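Local coordinates for phospholyase (Arthrobacter aurescens, PDB 5G4I), which is a pyridoxal phosphate-dependent phospholyase of the class III aminotransferase family that probably removes phosphate from phosphorylated amino alcohols such as ethanolamine phosphate, at residues H170-R175 with I202-A207; R346-N351 with I426-L431; G366-I371 with K412-L417. All blocks are in the same frame, centred on the assembly; numbering follows the deposited sequence.

Contact 1 (H170-R175 with I202-A207); sequences HVRALR and IASLQA
Strand 171-174, the outermost strand, within this chain, of the large domain's mixed sheet in a fold-type I pyridoxal phosphate enzyme, packs against the last turns of helix 187-207 through Arg172, Ser204 and Leu205. The helix belongs to the beta-alpha-beta crossover that leads from this strand to strand 214-217, and in this region it runs back almost antiparallel to the strand, at 171°, with the two axes 9.0 Å apart. Arginine suits the place because its long apolar stem can span the distance from strand to helix and still bring a charged end to Ser204. A bend at chi2 (-67°) turns that stem past Leu205, with Arg172 CG 3.7 Å from Leu205 CG as the two side chains slide by each other in opposite directions. Ser204 is small enough to let the guanidinium come in side-on, and both NE and NH2 of Arg172 donate to its OG, each at 3.0 Å. The acceptor lies in the guanidinium plane. The remaining nitrogen, NH1, turns back to its own chain and donates to the carbonyl oxygens of Val171, in the strand, and Ala169, just before it, so bonds on both sides of the group fix its rotation. Replacing Arg172 by a leucine would probably leave Ser204 OG without both donors and the carbonyl of Ala169 without this mate. Leu205 supplies the apolar cover: it also rests on Leu141 of the adjoining strand, and its CD2 lies 3.7 Å above the guanidinium plane, toward the rim. Leu205 CD2 is also 3.4 Å from His170 O.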
ATOM      1  N   HIS A 170      -0.882 -11.754 -21.867  1.00 10.68           N
ATOM      2  CA  HIS A 170      -0.207 -10.505 -22.271  1.00 10.51           C
ATOM      3  C   HIS A 170       1.279 -10.475 -21.814  1.00 11.06           C
ATOM      4  O   HIS A 170       1.915  -9.391 -21.955  1.00 12.12           O
ATOM      5  CB  HIS A 170      -0.958  -9.275 -21.734  1.00 11.86           C
ATOM      6  CG  HIS A 170      -1.029  -9.240 -20.213  1.00 11.88           C
ATOM      7  ND1 HIS A 170      -1.816 -10.142 -19.480  1.00 14.16           N
ATOM      8  CD2 HIS A 170      -0.431  -8.433 -19.321  1.00 13.43           C
ATOM      9  CE1 HIS A 170      -1.627  -9.889 -18.176  1.00 13.81           C
ATOM     10  NE2 HIS A 170      -0.826  -8.846 -18.062  1.00 13.97           N
ATOM     11  N   VAL A 171       1.808 -11.564 -21.292  1.00 10.74           N
ATOM     12  CA  VAL A 171       3.167 -11.554 -20.656  1.00 10.74           C
ATOM     13  C   VAL A 171       4.068 -12.451 -21.519  1.00 10.79           C
ATOM     14  O   VAL A 171       3.671 -13.596 -21.869  1.00 10.98           O
ATOM     15  CB  VAL A 171       3.100 -12.025 -19.168  1.00 10.58           C
ATOM     16  CG1 VAL A 171       4.479 -11.915 -18.500  1.00 11.78           C
ATOM     17  CG2 VAL A 171       2.013 -11.258 -18.460  1.00 11.77           C
ATOM     18  N   ARG A 172       5.340 -12.029 -21.697  1.00 10.99           N
ATOM     19  CA  ARG A 172       6.407 -12.901 -22.154  1.00 10.55           C
ATOM     20  C   ARG A 172       7.562 -12.865 -21.182  1.00 11.72           C
ATOM     21  O   ARG A 172       8.035 -11.738 -20.865  1.00 12.38           O
ATOM     22  CB  ARG A 172       6.871 -12.578 -23.608  1.00 11.81           C
ATOM     23  CG  ARG A 172       5.772 -12.731 -24.683  1.00 12.48           C
ATOM     24  CD  ARG A 172       5.316 -14.197 -24.898  1.00 13.28           C
ATOM     25  NE  ARG A 172       4.299 -14.237 -25.970  1.00 14.27           N
ATOM     26  CZ  ARG A 172       3.021 -13.999 -25.763  1.00 13.84           C
ATOM     27  NH1 ARG A 172       2.511 -13.659 -24.586  1.00 13.89           N
ATOM     28  NH2 ARG A 172       2.143 -13.853 -26.807  1.00 14.90           N
ATOM     29  N   ALA A 173       8.001 -14.066 -20.721  1.00 11.61           N
ATOM     30  CA  ALA A 173       9.144 -14.198 -19.814  1.00 12.52           C
ATOM     31  C   ALA A 173      10.450 -14.418 -20.560  1.00 14.01           C
ATOM     32  O   ALA A 173      10.518 -15.261 -21.520  1.00 17.92           O
ATOM     33  CB  ALA A 173       8.857 -15.328 -18.894  1.00 14.19           C
ATOM     34  N   LEU A 174      11.505 -13.665 -20.236  1.00 12.01           N
ATOM     35  CA  LEU A 174      12.831 -13.694 -20.903  1.00 13.17           C
ATOM     36  C   LEU A 174      13.850 -14.431 -20.058  1.00 13.49           C
ATOM     37  O   LEU A 174      13.941 -14.240 -18.837  1.00 13.46           O
ATOM     38  CB  LEU A 174      13.329 -12.246 -21.176  1.00 13.37           C
ATOM     39  CG  LEU A 174      12.456 -11.352 -22.091  1.00 13.72           C
ATOM     40  CD1 LEU A 174      12.858  -9.928 -22.041  1.00 15.15           C
ATOM     41  CD2 LEU A 174      12.406 -11.895 -23.497  1.00 14.36           C
ATOM     42  N   ARG A 175      14.709 -15.218 -20.707  1.00 14.84           N
ATOM     43  CA  ARG A 175      15.893 -15.762 -20.010  1.00 15.16           C
ATOM     44  C   ARG A 175      16.986 -14.717 -20.095  1.00 14.42           C
ATOM     45  O   ARG A 175      17.529 -14.417 -21.177  1.00 16.72           O
ATOM     46  CB  ARG A 175      16.363 -17.093 -20.690  1.00 19.44           C
ATOM     47  CG  ARG A 175      17.587 -17.717 -19.971  1.00 22.33           C
ATOM     48  CD  ARG A 175      17.373 -18.223 -18.529  1.00 26.70           C
ATOM     49  NE  ARG A 175      16.297 -19.208 -18.439  1.00 33.17           N
ATOM     50  CZ  ARG A 175      16.390 -20.477 -18.081  1.00 46.93           C
ATOM     51  NH1 ARG A 175      17.553 -21.023 -17.693  1.00 60.41           N
ATOM     52  NH2 ARG A 175      15.294 -21.222 -18.111  1.00 52.62           N
ATOM     53  N   ILE A 202       8.622  -9.828 -28.553  1.00 10.46           N
ATOM     54  CA  ILE A 202       7.926  -8.623 -29.015  1.00 10.52           C
ATOM     55  C   ILE A 202       6.955  -8.918 -30.195  1.00 10.74           C
ATOM     56  O   ILE A 202       5.800  -8.498 -30.208  1.00 10.73           O
ATOM     57  CB  ILE A 202       8.940  -7.459 -29.347  1.00 10.40           C
ATOM     58  CG1 ILE A 202       9.566  -6.925 -28.046  1.00 10.79           C
ATOM     59  CG2 ILE A 202       8.293  -6.360 -30.146  1.00 10.67           C
ATOM     60  CD1 ILE A 202      10.625  -5.844 -28.291  1.00 11.24           C
ATOM     61  N   ALA A 203       7.511  -9.660 -31.177  1.00 10.97           N
ATOM     62  CA  ALA A 203       6.699 -10.016 -32.361  1.00 11.32           C
ATOM     63  C   ALA A 203       5.486 -10.832 -31.911  1.00 10.89           C
ATOM     64  O   ALA A 203       4.386 -10.673 -32.519  1.00 11.49           O
ATOM     65  CB  ALA A 203       7.541 -10.737 -33.372  1.00 10.88           C
ATOM     66  N   SER A 204       5.655 -11.756 -30.939  1.00 10.11           N
ATOM     67  CA  SER A 204       4.591 -12.662 -30.454  1.00 10.01           C
ATOM     68  C   SER A 204       3.492 -11.833 -29.777  1.00 10.47           C
ATOM     69  O   SER A 204       2.285 -12.032 -29.974  1.00 11.72           O
ATOM     70  CB  SER A 204       5.177 -13.682 -29.521  1.00 10.86           C
ATOM     71  OG  SER A 204       4.164 -14.540 -28.966  1.00 12.11           O
ATOM     72  N   LEU A 205       3.865 -10.858 -28.905  1.00 10.09           N
ATOM     73  CA  LEU A 205       2.949  -9.914 -28.260  1.00  9.74           C
ATOM     74  C   LEU A 205       2.128  -9.119 -29.259  1.00 10.25           C
ATOM     75  O   LEU A 205       0.922  -8.860 -29.043  1.00 11.62           O
ATOM     76  CB  LEU A 205       3.647  -8.968 -27.250  1.00 10.80           C
ATOM     77  CG  LEU A 205       4.115  -9.642 -25.949  1.00 12.12           C
ATOM     78  CD1 LEU A 205       5.034  -8.702 -25.198  1.00 13.25           C
ATOM     79  CD2 LEU A 205       2.906 -10.040 -25.112  1.00 13.39           C
ATOM     80  N   GLN A 206       2.800  -8.677 -30.323  1.00 11.11           N
ATOM     81  CA  GLN A 206       2.136  -7.873 -31.374  1.00 11.72           C
ATOM     82  C   GLN A 206       1.100  -8.741 -32.154  1.00 11.92           C
ATOM     83  O   GLN A 206      -0.021  -8.283 -32.384  1.00 13.16           O
ATOM     84  CB  GLN A 206       3.167  -7.197 -32.274  1.00 10.25           C
ATOM     85  CG  GLN A 206       3.977  -6.126 -31.547  1.00 11.78           C
ATOM     86  CD  GLN A 206       5.208  -5.646 -32.239  1.00 11.26           C
ATOM     87  OE1 GLN A 206       5.799  -6.368 -33.075  1.00 12.77           O
ATOM     88  NE2 GLN A 206       5.653  -4.464 -31.881  1.00 12.94           N
ATOM     89  N   ALA A 207       1.523  -9.932 -32.523  1.00 11.18           N
ATOM     90  CA  ALA A 207       0.610 -10.864 -33.316  1.00 11.98           C
ATOM     91  C   ALA A 207      -0.629 -11.151 -32.505  1.00 12.96           C
ATOM     92  O   ALA A 207      -1.741 -11.275 -33.091  1.00 13.76           O
ATOM     93  CB  ALA A 207       1.318 -12.131 -33.718  1.00 12.30           C
TER

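Contact 2 (R346-N351 with I426-L431); sequences RKRLEN and ILLGQL
Arg348 and Leu428 reach toward each other from two nearly parallel helices, whose axes make an angle of 5° and lie 11.4 Å apart. With CG anti to the backbone N (chi1 178°), the arginine heads for the other helix, and then bends at chi2 and chi3 so that its guanidinium lies across the leucine. Leu428 CB thus sits 3.8 Å above the guanidinium plane, toward its rim, while Arg348 CG meets Leu428 CD1, also at 3.8 Å. The stem gives apolar cover at the partly exposed margin, and the charged end forms weak, long ion pairs with Asp425 and Glu432. Deeper in, leucine is the natural choice, since its forked end can fill the interval between helices. Leu349 crosses Leu428 at about a right angle, CD2 to CD2 at 3.8 Å, and the same Leu349 methyl lies 4.1 Å from CD2 of Leu431, again crosswise. One methyl group therefore joins two successive turns of helix 421-436. Both helices lie on one face of the smaller domain's sheet: Leu349 of helix 334-355 rests on Val362 of strand 359-365, and Leu431 of helix 421-436 on Leu411 of strand 410-413.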
ATOM      1  N   ARG A 346      34.517  -8.265  -2.525  1.00 13.64           N
ATOM      2  CA  ARG A 346      34.690  -9.030  -3.769  1.00 15.14           C
ATOM      3  C   ARG A 346      36.029  -9.739  -3.856  1.00 15.44           C
ATOM      4  O   ARG A 346      36.091 -10.938  -4.194  1.00 15.83           O
ATOM      5  CB  ARG A 346      34.516  -8.107  -5.002  1.00 18.53           C
ATOM      6  CG  ARG A 346      34.889  -8.747  -6.319  1.00 26.24           C
ATOM      7  CD  ARG A 346      33.895  -8.160  -7.337  1.00 33.45           C
ATOM      8  NE  ARG A 346      33.617  -9.240  -8.185  1.00 43.35           N
ATOM      9  CZ  ARG A 346      32.527  -9.966  -8.480  1.00 32.57           C
ATOM     10  NH1 ARG A 346      31.167  -9.658  -8.450  1.00 27.38           N
ATOM     11  NH2 ARG A 346      32.905 -11.047  -9.117  1.00 31.97           N
ATOM     12  N   LYS A 347      37.116  -9.029  -3.496  1.00 14.85           N
ATOM     13  CA  LYS A 347      38.459  -9.674  -3.455  1.00 15.95           C
ATOM     14  C   LYS A 347      38.477 -10.859  -2.494  1.00 15.46           C
ATOM     15  O   LYS A 347      38.992 -11.952  -2.861  1.00 16.21           O
ATOM     16  CB  LYS A 347      39.525  -8.631  -3.126  1.00 18.82           C
ATOM     17  CG  LYS A 347      39.710  -7.643  -4.279  1.00 26.37           C
ATOM     18  N   ARG A 348      37.906 -10.679  -1.329  1.00 14.48           N
ATOM     19  CA  ARG A 348      37.874 -11.808  -0.375  1.00 14.77           C
ATOM     20  C   ARG A 348      37.064 -12.982  -0.879  1.00 15.03           C
ATOM     21  O   ARG A 348      37.467 -14.182  -0.722  1.00 15.43           O
ATOM     22  CB  ARG A 348      37.356 -11.418   0.987  1.00 16.97           C
ATOM     23  CG  ARG A 348      37.269 -12.584   1.961  1.00 25.72           C
ATOM     24  CD  ARG A 348      38.626 -12.960   2.536  1.00 29.36           C
ATOM     25  NE  ARG A 348      38.670 -11.951   3.564  1.00 27.03           N
ATOM     26  CZ  ARG A 348      38.368 -12.139   4.860  1.00 22.47           C
ATOM     27  NH1 ARG A 348      38.181 -13.347   5.366  1.00 23.36           N
ATOM     28  NH2 ARG A 348      38.279 -11.102   5.581  1.00 25.44           N
ATOM     29  N   LEU A 349      35.850 -12.729  -1.440  1.00 13.02           N
ATOM     30  CA  LEU A 349      35.025 -13.808  -1.972  1.00 14.49           C
ATOM     31  C   LEU A 349      35.716 -14.491  -3.202  1.00 13.97           C
ATOM     32  O   LEU A 349      35.531 -15.691  -3.346  1.00 15.44           O
ATOM     33  CB  LEU A 349      33.608 -13.265  -2.367  1.00 15.33           C
ATOM     34  CG  LEU A 349      32.716 -12.851  -1.238  1.00 13.30           C
ATOM     35  CD1 LEU A 349      31.449 -12.205  -1.774  1.00 15.97           C
ATOM     36  CD2 LEU A 349      32.297 -14.066  -0.379  1.00 14.60           C
ATOM     37  N   GLU A 350      36.419 -13.750  -4.086  1.00 15.26           N
ATOM     38  CA  GLU A 350      37.224 -14.401  -5.174  1.00 15.47           C
ATOM     39  C   GLU A 350      38.301 -15.392  -4.585  1.00 17.06           C
ATOM     40  O   GLU A 350      38.479 -16.517  -5.118  1.00 18.88           O
ATOM     41  CB  GLU A 350      37.833 -13.372  -6.052  1.00 17.97           C
ATOM     42  CG  GLU A 350      36.740 -12.763  -6.883  1.00 21.90           C
ATOM     43  CD  GLU A 350      37.133 -11.588  -7.714  1.00 34.95           C
ATOM     44  OE1 GLU A 350      38.186 -10.993  -7.408  1.00 37.21           O
ATOM     45  OE2 GLU A 350      36.312 -11.242  -8.657  1.00 41.54           O
ATOM     46  N   ASN A 351      38.940 -15.020  -3.492  1.00 17.09           N
ATOM     47  CA  ASN A 351      39.898 -15.939  -2.812  1.00 20.97           C
ATOM     48  C   ASN A 351      39.191 -17.173  -2.303  1.00 23.37           C
ATOM     49  O   ASN A 351      39.664 -18.314  -2.535  1.00 23.00           O
ATOM     50  CB  ASN A 351      40.668 -15.228  -1.690  1.00 21.10           C
ATOM     51  CG  ASN A 351      41.769 -14.287  -2.209  1.00 27.20           C
ATOM     52  OD1 ASN A 351      42.103 -14.285  -3.369  1.00 30.64           O
ATOM     53  ND2 ASN A 351      42.273 -13.451  -1.337  1.00 28.14           N
ATOM     54  N   ILE A 426      34.075 -10.127  10.283  1.00 11.69           N
ATOM     55  CA  ILE A 426      33.360 -11.169  11.100  1.00 12.26           C
ATOM     56  C   ILE A 426      32.575 -12.143  10.211  1.00 13.56           C
ATOM     57  O   ILE A 426      32.727 -13.343  10.248  1.00 13.80           O
ATOM     58  CB  ILE A 426      32.518 -10.512  12.193  1.00 13.71           C
ATOM     59  CG1 ILE A 426      33.336  -9.791  13.228  1.00 15.07           C
ATOM     60  CG2 ILE A 426      31.543 -11.532  12.796  1.00 15.37           C
ATOM     61  CD1 ILE A 426      32.584  -8.750  14.073  1.00 18.01           C
ATOM     62  N   LEU A 427      31.733 -11.552   9.324  1.00 12.00           N
ATOM     63  CA  LEU A 427      30.870 -12.350   8.440  1.00 13.04           C
ATOM     64  C   LEU A 427      31.712 -13.302   7.585  1.00 12.26           C
ATOM     65  O   LEU A 427      31.418 -14.498   7.458  1.00 12.95           O
ATOM     66  CB  LEU A 427      29.948 -11.410   7.569  1.00 13.32           C
ATOM     67  CG  LEU A 427      28.995 -12.145   6.613  1.00 14.17           C
ATOM     68  CD1 LEU A 427      27.691 -11.319   6.480  1.00 16.51           C
ATOM     69  CD2 LEU A 427      29.582 -12.484   5.286  1.00 14.88           C
ATOM     70  N   LEU A 428      32.723 -12.756   6.865  1.00 11.21           N
ATOM     71  CA  LEU A 428      33.538 -13.519   5.892  1.00 12.79           C
ATOM     72  C   LEU A 428      34.390 -14.633   6.573  1.00 13.28           C
ATOM     73  O   LEU A 428      34.529 -15.758   6.073  1.00 13.34           O
ATOM     74  CB  LEU A 428      34.435 -12.562   5.045  1.00 12.60           C
ATOM     75  CG  LEU A 428      33.617 -11.641   4.052  1.00 13.97           C
ATOM     76  CD1 LEU A 428      34.557 -10.504   3.655  1.00 16.19           C
ATOM     77  CD2 LEU A 428      33.122 -12.411   2.887  1.00 16.81           C
ATOM     78  N   GLY A 429      34.865 -14.315   7.772  1.00 11.74           N
ATOM     79  CA  GLY A 429      35.652 -15.350   8.549  1.00 14.49           C
ATOM     80  C   GLY A 429      34.735 -16.517   8.992  1.00 14.23           C
ATOM     81  O   GLY A 429      35.071 -17.703   8.840  1.00 13.39           O
ATOM     82  N   GLN A 430      33.522 -16.189   9.460  1.00 13.36           N
ATOM     83  CA  GLN A 430      32.558 -17.281   9.787  1.00 13.34           C
ATOM     84  C   GLN A 430      32.142 -18.049   8.550  1.00 13.16           C
ATOM     85  O   GLN A 430      32.025 -19.305   8.621  1.00 14.57           O
ATOM     86  CB  GLN A 430      31.351 -16.682  10.548  1.00 13.05           C
ATOM     87  CG  GLN A 430      31.667 -16.132  11.875  1.00 13.17           C
ATOM     88  CD  GLN A 430      32.404 -17.077  12.837  1.00 17.07           C
ATOM     89  OE1 GLN A 430      31.875 -18.136  13.182  1.00 18.05           O
ATOM     90  NE2 GLN A 430      33.640 -16.736  13.230  1.00 17.57           N
ATOM     91  N   LEU A 431      31.997 -17.408   7.394  1.00 12.37           N
ATOM     92  CA  LEU A 431      31.634 -18.061   6.184  1.00 14.54           C
ATOM     93  C   LEU A 431      32.690 -19.057   5.749  1.00 15.29           C
ATOM     94  O   LEU A 431      32.378 -20.230   5.378  1.00 15.08           O
ATOM     95  CB  LEU A 431      31.342 -17.058   5.059  1.00 14.96           C
ATOM     96  CG  LEU A 431      31.036 -17.632   3.659  1.00 17.60           C
ATOM     97  CD1 LEU A 431      29.774 -18.503   3.724  1.00 17.25           C
ATOM     98  CD2 LEU A 431      30.889 -16.525   2.627  1.00 18.09           C
TER

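Contact 3 (G366-I371 with K412-L417); sequences GLFFGI and KMRPPL. With PO4 (phosphate ion), chain D.
The carbonyl oxygen of Leu367 receives the CA-H of Arg414, with CA 3.4 Å away and an almost straight approach of 174°, and it also accepts a hydrogen bond from NH1 of Arg259. The same Arg259 nitrogen bonds Pro415 O, so it ties together the two segments at the end of the strand pair, where one segment enters the sheet and the other leaves it. Within the sheet, Phe369 and Met413 form an antiparallel hydrogen-bonded pair. Phe369 N gives to Met413 O at 3.0 Å, and Met413 N returns a bond to Phe369 O at 2.9 Å. Both side chains start on the face covered by helices, where large apolar residues fit well. Gly370 and Lys412 follow as a non-hydrogen-bonded pair. Phe368 meets two long side chains whose apolar stems it shelters. Arg414, its CG anti to the backbone N (chi1 177°), runs alongside the ring, and this CG lies over one face, 4.1 Å from the centroid, as a CH-pi contact. Lys412 crosses obliquely, its CG 3.6 Å from Phe368 CE1. Beyond the ring, Arg414 spreads two nitrogens on a phosphate ion, NH1 to O1 at 2.8 Å and NH2 to O2 at 3.0 Å. Lys412 NZ stands over the guanidinium face and 3.2 Å from phosphate O3, so both cations are probably steadied by the anion. Gln254 OE1 and Tyr61 O also accept hydrogen bonds from the arginine, at NH1 and NH2, while Tyr61 OH, Gln254 NE2 and Arg90 of the second subunit bind the phosphate. The ion probably came from the crystallisation liquor, yet an anion-binding site built around an arginine next to the cofactor is consistent with the substrate pocket of a class III aminotransferase fold.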
ATOM      1  N   GLY A 366      28.954  -3.682  -4.409  1.00 16.44           N
ATOM      2  CA  GLY A 366      28.600  -2.822  -3.331  1.00 14.99           C
ATOM      3  C   GLY A 366      28.262  -3.680  -2.138  1.00 16.59           C
ATOM      4  O   GLY A 366      29.059  -4.572  -1.762  1.00 21.12           O
ATOM      5  N   LEU A 367      27.120  -3.465  -1.521  1.00 11.33           N
ATOM      6  CA  LEU A 367      26.708  -4.283  -0.337  1.00 10.99           C
ATOM      7  C   LEU A 367      25.556  -5.264  -0.704  1.00 11.58           C
ATOM      8  O   LEU A 367      24.746  -5.640   0.164  1.00 11.80           O
ATOM      9  CB  LEU A 367      26.425  -3.442   0.913  1.00 11.23           C
ATOM     10  CG  LEU A 367      27.628  -2.781   1.534  1.00 12.15           C
ATOM     11  CD1 LEU A 367      27.277  -1.940   2.708  1.00 11.70           C
ATOM     12  CD2 LEU A 367      28.621  -3.885   1.992  1.00 14.06           C
ATOM     13  N   PHE A 368      25.510  -5.737  -1.951  1.00 11.90           N
ATOM     14  CA  PHE A 368      24.622  -6.859  -2.362  1.00 12.52           C
ATOM     15  C   PHE A 368      25.517  -7.876  -3.053  1.00 14.21           C
ATOM     16  O   PHE A 368      25.882  -7.742  -4.220  1.00 13.58           O
ATOM     17  CB  PHE A 368      23.431  -6.400  -3.236  1.00 12.58           C
ATOM     18  CG  PHE A 368      22.248  -7.294  -3.205  1.00 13.38           C
ATOM     19  CD1 PHE A 368      22.361  -8.703  -3.120  1.00 15.55           C
ATOM     20  CD2 PHE A 368      20.949  -6.769  -3.215  1.00 15.14           C
ATOM     21  CE1 PHE A 368      21.216  -9.542  -3.144  1.00 16.86           C
ATOM     22  CE2 PHE A 368      19.871  -7.622  -3.237  1.00 15.20           C
ATOM     23  CZ  PHE A 368      19.984  -9.001  -3.140  1.00 15.66           C
ATOM     24  N   PHE A 369      25.898  -8.920  -2.295  1.00 12.11           N
ATOM     25  CA  PHE A 369      26.866  -9.942  -2.826  0.50 13.46           C
ATOM     26  C   PHE A 369      26.304 -11.313  -2.655  1.00 13.10           C
ATOM     27  O   PHE A 369      25.457 -11.629  -1.804  1.00 14.37           O
ATOM     28  CB  PHE A 369      28.301  -9.878  -2.177  0.50 13.64           C
ATOM     29  CG  PHE A 369      29.302  -8.995  -2.907  0.50 13.03           C
ATOM     30  CD1 PHE A 369      30.067  -9.468  -3.967  0.50 14.67           C
ATOM     31  CD2 PHE A 369      29.492  -7.666  -2.488  0.50 13.66           C
ATOM     32  CE1 PHE A 369      30.899  -8.695  -4.631  0.50 11.62           C
ATOM     33  CE2 PHE A 369      30.413  -6.840  -3.180  0.50  9.01           C
ATOM     34  CZ  PHE A 369      31.107  -7.352  -4.152  0.50 12.61           C
ATOM     35  N   GLY A 370      26.810 -12.223  -3.489  1.00 14.02           N
ATOM     36  CA  GLY A 370      26.469 -13.636  -3.377  1.00 17.13           C
ATOM     37  C   GLY A 370      27.523 -14.551  -3.997  1.00 15.43           C
ATOM     38  O   GLY A 370      28.410 -14.136  -4.703  1.00 16.29           O
ATOM     39  N   ILE A 371      27.369 -15.832  -3.672  1.00 13.22           N
ATOM     40  CA  ILE A 371      28.182 -16.920  -4.309  1.00 14.95           C
ATOM     41  C   ILE A 371      27.252 -18.134  -4.579  1.00 14.78           C
ATOM     42  O   ILE A 371      26.428 -18.489  -3.738  1.00 15.92           O
ATOM     43  CB  ILE A 371      29.379 -17.352  -3.381  1.00 14.85           C
ATOM     44  CG1 ILE A 371      28.967 -17.580  -1.917  1.00 14.67           C
ATOM     45  CG2 ILE A 371      30.504 -16.328  -3.527  1.00 17.60           C
ATOM     46  CD1 ILE A 371      30.051 -18.277  -1.051  1.00 15.69           C
ATOM     47  N   LYS A 412      23.151 -15.345  -0.206  1.00 22.23           N
ATOM     48  CA  LYS A 412      22.892 -13.918  -0.366  1.00 27.55           C
ATOM     49  C   LYS A 412      23.214 -13.139   0.882  1.00 32.28           C
ATOM     50  O   LYS A 412      22.703 -13.474   1.978  1.00 32.98           O
ATOM     51  CB  LYS A 412      21.474 -13.711  -0.602  1.00 28.49           C
ATOM     52  CG  LYS A 412      21.051 -12.282  -0.810  1.00 36.90           C
ATOM     53  CD  LYS A 412      19.693 -12.058  -0.201  1.00 34.69           C
ATOM     54  CE  LYS A 412      18.548 -12.005  -1.149  1.00 38.94           C
ATOM     55  NZ  LYS A 412      17.369 -11.359  -0.542  1.00 34.73           N
ATOM     56  N   MET A 413      23.907 -12.014   0.660  1.00 22.66           N
ATOM     57  CA  MET A 413      24.312 -11.151   1.813  1.00 20.37           C
ATOM     58  C   MET A 413      24.112  -9.709   1.453  1.00 18.51           C
ATOM     59  O   MET A 413      24.558  -9.282   0.347  1.00 17.65           O
ATOM     60  CB  MET A 413      25.711 -11.401   2.012  1.00 20.83           C
ATOM     61  CG  MET A 413      25.860 -12.799   2.602  1.00 27.71           C
ATOM     62  SD  MET A 413      27.325 -13.746   2.459  1.00 27.91           S
ATOM     63  CE  MET A 413      28.708 -13.288   1.455  1.00 17.77           C
ATOM     64  N   ARG A 414      23.356  -9.045   2.306  1.00 14.20           N
ATOM     65  CA  ARG A 414      22.720  -7.760   1.961  1.00 15.71           C
ATOM     66  C   ARG A 414      22.401  -7.117   3.285  1.00 13.69           C
ATOM     67  O   ARG A 414      21.262  -6.958   3.644  1.00 15.69           O
ATOM     68  CB  ARG A 414      21.445  -8.000   1.058  1.00 16.73           C
ATOM     69  CG  ARG A 414      20.614  -6.717   0.664  1.00 16.02           C
ATOM     70  CD  ARG A 414      19.152  -7.004   0.212  1.00 19.04           C
ATOM     71  NE  ARG A 414      18.461  -7.544   1.394  1.00 16.30           N
ATOM     72  CZ  ARG A 414      17.237  -8.113   1.344  1.00 15.87           C
ATOM     73  NH1 ARG A 414      16.439  -7.947   0.250  1.00 18.04           N
ATOM     74  NH2 ARG A 414      16.628  -8.622   2.398  1.00 18.83           N
ATOM     75  N   PRO A 415      23.450  -6.584   3.961  1.00 11.31           N
ATOM     76  CA  PRO A 415      23.237  -6.010   5.334  1.00 11.11           C
ATOM     77  C   PRO A 415      22.686  -4.600   5.367  1.00 10.20           C
ATOM     78  O   PRO A 415      22.740  -3.934   4.272  1.00 10.85           O
ATOM     79  CB  PRO A 415      24.667  -6.031   5.905  1.00 11.35           C
ATOM     80  CG  PRO A 415      25.557  -5.858   4.697  1.00 13.38           C
ATOM     81  CD  PRO A 415      24.895  -6.659   3.612  1.00 11.74           C
ATOM     82  N   PRO A 416      22.221  -4.060   6.475  1.00 10.69           N
ATOM     83  CA  PRO A 416      22.014  -2.603   6.626  1.00 11.03           C
ATOM     84  C   PRO A 416      23.217  -1.822   6.066  1.00 11.14           C
ATOM     85  O   PRO A 416      24.374  -2.290   6.142  1.00 10.96           O
ATOM     86  CB  PRO A 416      21.812  -2.414   8.147  1.00 11.54           C
ATOM     87  CG  PRO A 416      21.243  -3.795   8.554  1.00 12.44           C
ATOM     88  CD  PRO A 416      22.009  -4.806   7.758  1.00 11.61           C
ATOM     89  N   LEU A 417      22.974  -0.643   5.461  1.00 10.89           N
ATOM     90  CA  LEU A 417      24.073   0.140   4.786  1.00 10.46           C
ATOM     91  C   LEU A 417      25.029   0.813   5.785  1.00 10.96           C
ATOM     92  O   LEU A 417      25.994   1.484   5.368  1.00 14.00           O
ATOM     93  CB  LEU A 417      23.502   1.146   3.747  1.00 11.35           C
ATOM     94  CG  LEU A 417      24.286   1.074   2.420  1.00 11.01           C
ATOM     95  CD1 LEU A 417      23.956  -0.140   1.602  1.00 13.20           C
ATOM     96  CD2 LEU A 417      24.064   2.345   1.566  1.00 12.58           C
TER
HETATM   97  P   PO4 D1442      13.486  -9.974   0.726  1.00 28.35           P
HETATM   98  O1  PO4 D1442      14.170  -9.379  -0.361  1.00 29.41           O
HETATM   99  O2  PO4 D1442      13.708  -9.332   2.093  1.00 33.92           O
HETATM  100  O3  PO4 D1442      14.467 -11.128   0.895  1.00 43.89           O
HETATM  101  O4  PO4 D1442      12.065 -10.442   0.548  1.00 36.71           O

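Contacts 2 and 3 are neighbours, with centres 12 Å apart, and share one apolar interior: Arg346 CB packs against Phe369 CZ at 3.6 Å, and Leu427 CD2 against Met413 SD at 3.8 Å. The helix pair of contact 2 thus backs the strands of contact 3. Contact 3 is the one that reaches the active site, the side chain of Arg414 lying about 6 Å from the pyridoxal phosphate and about 3 Å from Gln254, a cofactor-binding residue. Contact 1 belongs to the other large sheet, away from the annotated sites. Its centre is 33 Å from that of contact 3, across the chain's centre, and 41 Å from that of contact 2.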